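Local coordinates for putative tryptophan halogenase (Xanthomonas campestris pv. campestris, PDB 6Y1W), which probably uses reduced flavin to halogenate an aromatic substrate, as other flavin-dependent halogenases do, and is here in its apo form, at residues Ala61-Leu66 with His106-Thr111; Asp138-Leu143 with Trp445-Leu450. One frame throughout, in Å; residues are numbered along the deposited sequence.

How the interactions relate
From the N terminus, the chain passes through 61-66, between strand 59-61 and the body of helix 65-73, and returns through strands 91-99 and 102-107. Interaction 1 closes this excursion when 106-111 meets 61-66. Interaction 2 opens only afterwards: 138-143 waits for 445-450, some 300 residues on, so the two contacts are in series and neither nest nor cross. They are nonetheless neighbours, with centres about 11 Å apart. Segment 106-111 lies between them, facing 61-66 through F108 while S107 and T111 reach Q447 of interaction 2. Together they tie 61-66, next to a predicted FAD-binding residue, to strand 102-107, at the edge of its sheet within the chain, and to helices 141-148 and 442-451.

Interaction 1 (Ala61-Leu66 with His106-Thr111); sequences ATIPSL and HSFGHT. With BUD ((2S,3S)-butane-2,3-diol), chain H.
P64 and F108 bring the two backbones to within 8.3 Å, CA to CA, one near the start of helix 65-73 and the other just past strand 102-107. Their side chains come from opposite directions, and P64 lays its ring edge over one face of F108: P64 CD sits 3.8 Å from the F108 ring centroid and 23° off the normal, a CH-pi contact offset toward the rim. The nearest ring atom is F108 CE1, 3.5 Å from P64 CD, while CG of P64 lies farther in over the ring. F108 has CG anti to its carbonyl carbon (chi1 -54°), which carries the phenyl across to the proline. I63 adds a looser apolar touch, CG2 to F108 CE1 at 4.2 Å. I63, P64, H106 and F108 line a pocket holding (2S,3S)-butane-2,3-diol, whose C1 lies 3.8 Å from I63 CB and also meets F108, while O1 approaches H106. S444 OG and A441 N hydrogen-bond the diol. F108 also lies near K89, the predicted catalytic lysine, whose NZ hydrogen-bonds the backbone O of T62. Helix 350-363 covers T62 and I63, strand 162-166 packs on T62, and helix 442-451 lies against H106.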
ATOM      1  N   ALA A  61     -18.765  14.274 -12.123  1.00 13.35           N
ATOM      2  CA  ALA A  61     -17.316  14.419 -12.015  1.00 10.93           C
ATOM      3  C   ALA A  61     -16.647  13.075 -11.651  1.00 13.51           C
ATOM      4  O   ALA A  61     -17.283  12.150 -11.145  1.00 15.12           O
ATOM      5  CB  ALA A  61     -16.974  15.490 -10.970  1.00 14.19           C
ATOM      6  N   THR A  62     -15.363  12.967 -11.984  1.00 13.76           N
ATOM      7  CA  THR A  62     -14.617  11.714 -11.856  1.00 12.93           C
ATOM      8  C   THR A  62     -13.266  12.018 -11.206  1.00 11.70           C
ATOM      9  O   THR A  62     -12.948  13.171 -10.847  1.00 14.25           O
ATOM     10  CB  THR A  62     -14.386  11.023 -13.227  1.00 12.23           C
ATOM     11  OG1 THR A  62     -13.732  11.928 -14.122  1.00 13.41           O
ATOM     12  CG2 THR A  62     -15.703  10.594 -13.896  1.00 15.66           C
ATOM     13  N   ILE A  63     -12.482  10.972 -10.997  1.00 12.50           N
ATOM     14  CA  ILE A  63     -11.145  11.117 -10.416  1.00  9.61           C
ATOM     15  C   ILE A  63     -10.118  10.367 -11.259  1.00 12.28           C
ATOM     16  O   ILE A  63     -10.499   9.639 -12.200  1.00 14.22           O
ATOM     17  CB  ILE A  63     -11.149  10.686  -8.933  1.00 11.63           C
ATOM     18  CG1 ILE A  63     -11.736   9.304  -8.745  1.00 14.70           C
ATOM     19  CG2 ILE A  63     -11.972  11.703  -8.084  1.00 15.55           C
ATOM     20  CD1 ILE A  63     -11.640   8.860  -7.251  1.00 17.28           C
ATOM     21  N   PRO A  64      -8.820  10.536 -10.995  1.00 12.34           N
ATOM     22  CA  PRO A  64      -7.820  10.105 -11.993  1.00 12.94           C
ATOM     23  C   PRO A  64      -7.773   8.615 -12.246  1.00 14.49           C
ATOM     24  O   PRO A  64      -7.190   8.204 -13.258  1.00 13.87           O
ATOM     25  CB  PRO A  64      -6.499  10.612 -11.404  1.00 14.30           C
ATOM     26  CG  PRO A  64      -6.919  11.900 -10.670  1.00 13.93           C
ATOM     27  CD  PRO A  64      -8.229  11.514 -10.042  1.00 13.64           C
ATOM     28  N   SER A  65      -8.308   7.785 -11.353  1.00 12.77           N
ATOM     29  CA  SER A  65      -8.341   6.357 -11.661  1.00 14.22           C
ATOM     30  C   SER A  65      -9.053   6.063 -12.981  1.00 14.94           C
ATOM     31  O   SER A  65      -8.773   5.029 -13.604  1.00 14.94           O
ATOM     32  CB  SER A  65      -8.990   5.606 -10.497  1.00 13.52           C
ATOM     33  OG  SER A  65     -10.320   6.080 -10.287  1.00 15.19           O
ATOM     34  N   LEU A  66      -9.987   6.918 -13.424  1.00 12.34           N
ATOM     35  CA  LEU A  66     -10.665   6.610 -14.678  1.00 10.82           C
ATOM     36  C   LEU A  66      -9.704   6.732 -15.854  1.00 15.71           C
ATOM     37  O   LEU A  66      -9.905   6.079 -16.881  1.00 14.60           O
ATOM     38  CB  LEU A  66     -11.875   7.513 -14.921  1.00 13.56           C
ATOM     39  CG  LEU A  66     -12.844   7.022 -16.007  1.00 13.83           C
ATOM     40  CD1 LEU A  66     -13.561   5.731 -15.595  1.00 11.99           C
ATOM     41  CD2 LEU A  66     -13.907   8.069 -16.320  1.00 18.44           C
ATOM     42  N   HIS A 106      -9.363  21.517  -2.953  1.00 12.70           N
ATOM     43  CA  HIS A 106      -8.791  20.185  -2.832  1.00 13.47           C
ATOM     44  C   HIS A 106      -8.447  19.758  -4.250  1.00 12.24           C
ATOM     45  O   HIS A 106      -9.338  19.389  -5.020  1.00 15.89           O
ATOM     46  CB  HIS A 106      -9.792  19.222  -2.208  1.00 14.45           C
ATOM     47  CG  HIS A 106      -9.306  17.810  -2.145  1.00 13.73           C
ATOM     48  ND1 HIS A 106     -10.153  16.749  -1.904  1.00 13.51           N
ATOM     49  CD2 HIS A 106      -8.072  17.286  -2.331  1.00 14.23           C
ATOM     50  CE1 HIS A 106      -9.452  15.625  -1.926  1.00 15.73           C
ATOM     51  NE2 HIS A 106      -8.194  15.920  -2.198  1.00 13.59           N
ATOM     52  N   SER A 107      -7.160  19.767  -4.577  1.00 11.92           N
ATOM     53  CA  SER A 107      -6.742  19.484  -5.948  1.00 13.40           C
ATOM     54  C   SER A 107      -6.115  18.108  -6.022  1.00 14.53           C
ATOM     55  O   SER A 107      -5.778  17.493  -5.008  1.00 14.20           O
ATOM     56  CB  SER A 107      -5.742  20.538  -6.452  1.00 14.83           C
ATOM     57  OG  SER A 107      -4.471  20.373  -5.833  1.00 15.88           O
ATOM     58  N   PHE A 108      -5.935  17.634  -7.254  1.00 13.45           N
ATOM     59  CA  PHE A 108      -5.052  16.506  -7.494  1.00 13.79           C
ATOM     60  C   PHE A 108      -3.605  16.960  -7.364  1.00 15.82           C
ATOM     61  O   PHE A 108      -3.312  18.115  -7.033  1.00 17.73           O
ATOM     62  CB  PHE A 108      -5.329  15.904  -8.875  1.00 14.63           C
ATOM     63  CG  PHE A 108      -6.774  15.527  -9.091  1.00 14.51           C
ATOM     64  CD1 PHE A 108      -7.480  14.840  -8.105  1.00 14.90           C
ATOM     65  CD2 PHE A 108      -7.422  15.873 -10.274  1.00 13.33           C
ATOM     66  CE1 PHE A 108      -8.822  14.493  -8.307  1.00 14.57           C
ATOM     67  CE2 PHE A 108      -8.764  15.549 -10.472  1.00 15.69           C
ATOM     68  CZ  PHE A 108      -9.455  14.852  -9.513  1.00 14.37           C
ATOM     69  N   GLY A 109      -2.672  16.048  -7.581  1.00 18.04           N
ATOM     70  CA  GLY A 109      -1.266  16.430  -7.527  1.00 18.10           C
ATOM     71  C   GLY A 109      -0.686  16.403  -6.119  1.00 18.35           C
ATOM     72  O   GLY A 109      -1.176  15.715  -5.233  1.00 19.65           O
ATOM     73  N   HIS A 110       0.400  17.154  -5.933  1.00 18.11           N
ATOM     74  CA  HIS A 110       1.112  17.158  -4.663  1.00 16.84           C
ATOM     75  C   HIS A 110       1.526  18.591  -4.402  1.00 16.83           C
ATOM     76  O   HIS A 110       1.862  19.326  -5.331  1.00 28.38           O
ATOM     77  CB  HIS A 110       2.354  16.254  -4.679  1.00 23.41           C
ATOM     78  CG  HIS A 110       2.917  15.973  -3.312  1.00 37.58           C
ATOM     79  ND1 HIS A 110       2.339  15.076  -2.431  1.00 38.72           N
ATOM     80  CD2 HIS A 110       3.993  16.493  -2.667  1.00 44.20           C
ATOM     81  CE1 HIS A 110       3.035  15.049  -1.307  1.00 34.98           C
ATOM     82  NE2 HIS A 110       4.045  15.901  -1.424  1.00 44.36           N
ATOM     83  N   THR A 111       1.467  18.997  -3.162  1.00 17.46           N
ATOM     84  CA  THR A 111       1.830  20.376  -2.841  1.00 14.46           C
ATOM     85  C   THR A 111       3.292  20.395  -2.439  1.00 17.89           C
ATOM     86  O   THR A 111       3.685  19.671  -1.524  1.00 18.73           O
ATOM     87  CB  THR A 111       0.957  20.901  -1.712  1.00 15.21           C
ATOM     88  OG1 THR A 111      -0.405  20.772  -2.123  1.00 18.76           O
ATOM     89  CG2 THR A 111       1.275  22.431  -1.453  1.00 15.49           C
TER
HETATM   90  C1  BUD H 606      -8.644  11.283  -6.091  0.92 20.64           C
HETATM   91  O1  BUD H 606      -8.696  12.820  -4.281  0.92 21.01           O
HETATM   92  C2  BUD H 606      -8.192  11.559  -4.657  0.92 26.31           C
HETATM   93  O2  BUD H 606      -6.170  11.723  -3.264  0.92 23.44           O
HETATM   94  C3  BUD H 606      -6.661  11.562  -4.587  0.92 24.67           C
HETATM   95  C4  BUD H 606      -6.140  10.236  -5.155  0.92 25.63           C

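Interaction 2 (Asp138-Leu143 with Trp445-Leu450); sequences DYCLEL and WIQVML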
ATOM      1  N   ASP A 138      -0.602  27.934  -3.144  1.00 16.78           N
ATOM      2  CA  ASP A 138       0.348  28.511  -4.091  1.00 15.43           C
ATOM      3  C   ASP A 138       1.476  27.567  -4.474  1.00 16.84           C
ATOM      4  O   ASP A 138       2.197  27.850  -5.436  1.00 18.04           O
ATOM      5  CB  ASP A 138       1.002  29.788  -3.523  1.00 15.73           C
ATOM      6  CG  ASP A 138       0.031  30.970  -3.495  1.00 24.27           C
ATOM      7  OD1 ASP A 138      -1.126  30.790  -3.908  1.00 23.84           O
ATOM      8  OD2 ASP A 138       0.394  32.075  -3.028  1.00 22.81           O
ATOM      9  N   TYR A 139       1.642  26.456  -3.768  1.00 17.74           N
ATOM     10  CA  TYR A 139       2.741  25.535  -4.017  1.00 15.34           C
ATOM     11  C   TYR A 139       2.307  24.275  -4.765  1.00 15.19           C
ATOM     12  O   TYR A 139       3.075  23.322  -4.826  1.00 15.91           O
ATOM     13  CB  TYR A 139       3.424  25.192  -2.678  1.00 18.20           C
ATOM     14  CG  TYR A 139       3.836  26.465  -1.954  1.00 14.57           C
ATOM     15  CD1 TYR A 139       5.016  27.134  -2.321  1.00 15.43           C
ATOM     16  CD2 TYR A 139       3.066  26.987  -0.916  1.00 14.63           C
ATOM     17  CE1 TYR A 139       5.381  28.320  -1.674  1.00 17.84           C
ATOM     18  CE2 TYR A 139       3.442  28.185  -0.271  1.00 16.67           C
ATOM     19  CZ  TYR A 139       4.609  28.819  -0.658  1.00 21.76           C
ATOM     20  OH  TYR A 139       4.999  30.010  -0.062  1.00 18.99           O
ATOM     21  N   CYS A 140       1.113  24.277  -5.365  1.00 14.77           N
ATOM     22  CA  CYS A 140       0.552  23.114  -6.059  1.00 14.62           C
ATOM     23  C   CYS A 140       0.078  23.525  -7.454  1.00 14.52           C
ATOM     24  O   CYS A 140      -0.834  24.358  -7.578  1.00 15.29           O
ATOM     25  CB  CYS A 140      -0.629  22.549  -5.271  1.00 15.16           C
ATOM     26  SG  CYS A 140      -1.364  21.129  -6.095  1.00 17.36           S
ATOM     27  N   LEU A 141       0.673  22.930  -8.491  1.00 14.59           N
ATOM     28  CA  LEU A 141       0.345  23.324  -9.869  1.00 14.57           C
ATOM     29  C   LEU A 141      -1.127  23.071 -10.195  1.00 15.24           C
ATOM     30  O   LEU A 141      -1.811  23.929 -10.771  1.00 17.44           O
ATOM     31  CB  LEU A 141       1.232  22.554 -10.855  1.00 15.83           C
ATOM     32  CG  LEU A 141       0.893  22.745 -12.342  1.00 17.75           C
ATOM     33  CD1 LEU A 141       1.083  24.207 -12.768  1.00 21.17           C
ATOM     34  CD2 LEU A 141       1.679  21.752 -13.239  1.00 25.93           C
ATOM     35  N   GLU A 142      -1.629  21.878  -9.875  1.00 15.94           N
ATOM     36  CA  GLU A 142      -3.015  21.590 -10.249  1.00 14.92           C
ATOM     37  C   GLU A 142      -3.970  22.569  -9.601  1.00 16.08           C
ATOM     38  O   GLU A 142      -4.971  22.984 -10.209  1.00 14.94           O
ATOM     39  CB  GLU A 142      -3.383  20.151  -9.859  1.00 12.08           C
ATOM     40  CG  GLU A 142      -2.779  19.116 -10.796  1.00 16.06           C
ATOM     41  CD  GLU A 142      -1.332  18.722 -10.448  1.00 19.76           C
ATOM     42  OE1 GLU A 142      -0.666  19.343  -9.583  1.00 16.57           O
ATOM     43  OE2 GLU A 142      -0.860  17.724 -11.035  1.00 17.58           O
ATOM     44  N   LEU A 143      -3.687  22.949  -8.356  1.00 13.60           N
ATOM     45  CA  LEU A 143      -4.520  23.920  -7.662  1.00 14.51           C
ATOM     46  C   LEU A 143      -4.483  25.264  -8.382  1.00 15.77           C
ATOM     47  O   LEU A 143      -5.532  25.888  -8.608  1.00 14.00           O
ATOM     48  CB  LEU A 143      -4.065  24.082  -6.200  1.00 13.13           C
ATOM     49  CG  LEU A 143      -5.020  24.914  -5.322  1.00 13.31           C
ATOM     50  CD1 LEU A 143      -5.025  24.352  -3.864  1.00 16.07           C
ATOM     51  CD2 LEU A 143      -4.613  26.395  -5.319  1.00 14.15           C
ATOM     52  N   TRP A 445      -5.448  14.378   2.380  1.00 14.52           N
ATOM     53  CA  TRP A 445      -5.633  14.553   3.826  1.00 14.45           C
ATOM     54  C   TRP A 445      -5.115  15.924   4.276  1.00 16.29           C
ATOM     55  O   TRP A 445      -5.770  16.618   5.077  1.00 16.24           O
ATOM     56  CB  TRP A 445      -4.887  13.447   4.601  1.00 16.37           C
ATOM     57  CG  TRP A 445      -5.554  12.120   4.571  1.00 14.74           C
ATOM     58  CD1 TRP A 445      -5.175  11.031   3.823  1.00 19.95           C
ATOM     59  CD2 TRP A 445      -6.700  11.702   5.335  1.00 14.27           C
ATOM     60  NE1 TRP A 445      -6.011   9.980   4.068  1.00 21.04           N
ATOM     61  CE2 TRP A 445      -6.968  10.360   4.977  1.00 21.17           C
ATOM     62  CE3 TRP A 445      -7.524  12.336   6.273  1.00 16.77           C
ATOM     63  CZ2 TRP A 445      -8.026   9.626   5.536  1.00 20.74           C
ATOM     64  CZ3 TRP A 445      -8.588  11.614   6.823  1.00 17.54           C
ATOM     65  CH2 TRP A 445      -8.827  10.267   6.453  1.00 19.69           C
ATOM     66  N   ILE A 446      -3.937  16.325   3.773  1.00 15.78           N
ATOM     67  CA  ILE A 446      -3.347  17.601   4.181  1.00 16.27           C
ATOM     68  C   ILE A 446      -4.185  18.763   3.673  1.00 18.35           C
ATOM     69  O   ILE A 446      -4.560  19.650   4.437  1.00 15.81           O
ATOM     70  CB  ILE A 446      -1.896  17.733   3.679  1.00 14.48           C
ATOM     71  CG1 ILE A 446      -1.014  16.612   4.216  1.00 16.43           C
ATOM     72  CG2 ILE A 446      -1.324  19.124   4.007  1.00 18.02           C
ATOM     73  CD1 ILE A 446       0.302  16.505   3.442  1.00 18.81           C
ATOM     74  N   GLN A 447      -4.510  18.773   2.377  1.00 14.05           N
ATOM     75  CA  GLN A 447      -5.259  19.916   1.849  1.00 13.64           C
ATOM     76  C   GLN A 447      -6.614  20.059   2.535  1.00 14.48           C
ATOM     77  O   GLN A 447      -7.048  21.178   2.855  1.00 16.61           O
ATOM     78  CB  GLN A 447      -5.445  19.803   0.335  1.00 14.72           C
ATOM     79  CG  GLN A 447      -4.168  20.017  -0.488  1.00 14.19           C
ATOM     80  CD  GLN A 447      -4.524  20.120  -1.978  1.00 19.21           C
ATOM     81  OE1 GLN A 447      -5.624  19.829  -2.354  1.00 17.89           O
ATOM     82  NE2 GLN A 447      -3.572  20.534  -2.804  1.00 20.27           N
ATOM     83  N   VAL A 448      -7.320  18.949   2.746  1.00 13.44           N
ATOM     84  CA  VAL A 448      -8.648  19.066   3.336  1.00 13.19           C
ATOM     85  C   VAL A 448      -8.565  19.408   4.825  1.00 14.51           C
ATOM     86  O   VAL A 448      -9.349  20.232   5.317  1.00 16.45           O
ATOM     87  CB  VAL A 448      -9.440  17.779   3.077  1.00 12.55           C
ATOM     88  CG1 VAL A 448     -10.730  17.787   3.828  1.00 13.55           C
ATOM     89  CG2 VAL A 448      -9.705  17.711   1.549  1.00 14.38           C
ATOM     90  N   MET A 449      -7.651  18.777   5.578  1.00 14.93           N
ATOM     91  CA  MET A 449      -7.605  19.129   7.005  1.00 16.19           C
ATOM     92  C   MET A 449      -7.106  20.557   7.217  1.00 17.90           C
ATOM     93  O   MET A 449      -7.688  21.298   8.023  1.00 15.43           O
ATOM     94  CB  MET A 449      -6.774  18.126   7.800  1.00 16.83           C
ATOM     95  CG  MET A 449      -7.546  16.822   7.894  1.00 15.84           C
ATOM     96  SD  MET A 449      -6.844  15.669   9.121  1.00 17.45           S
ATOM     97  CE  MET A 449      -5.415  15.083   8.231  1.00 16.47           C
ATOM     98  N   LEU A 450      -6.070  20.998   6.482  1.00 14.94           N
ATOM     99  CA  LEU A 450      -5.665  22.397   6.626  1.00 14.70           C
ATOM    100  C   LEU A 450      -6.776  23.322   6.148  1.00 16.70           C
ATOM    101  O   LEU A 450      -7.067  24.356   6.789  1.00 17.45           O
ATOM    102  CB  LEU A 450      -4.405  22.668   5.806  1.00 21.67           C
ATOM    103  CG  LEU A 450      -3.049  22.322   6.374  1.00 25.35           C
ATOM    104  CD1 LEU A 450      -1.988  22.641   5.305  1.00 23.22           C
ATOM    105  CD2 LEU A 450      -2.810  23.134   7.655  1.00 20.61           C
TER
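Q447 projects from helix 442-451 toward C140, the N-cap residue of helix 141-148, so the flank of one helix meets the N-terminal end of another, within a chain of the tryptophan-halogenase family. Across the gap the contact is purely van der Waals: 78 Å² is buried, the nearest CA atoms, those of C140 and Q447, stay 10.3 Å apart, and no hydrogen bond joins the two segments. C140 SG approaches Q447 NE2 at 4.0 Å; the sulfur stands anti to its own backbone N (chi1 179°), which takes it out toward the amide. L143, on the first turn of helix 141-148, sends CD1 to 4.2 Å from the same Q447 NE2. Polar bonding of Q447 is instead with strand 102-107 and the loop that follows it. Its chain is extended beyond CG, which carries the buried amide well clear of its own helix. Q447 also packs on H106 of strand 102-107, a residue of the pocket that holds (2S,3S)-butane-2,3-diol. At the amide itself, Q447 OE1 accepts a hydrogen bond from S107 N, and Q447 NE2 pairs with T111 OG1.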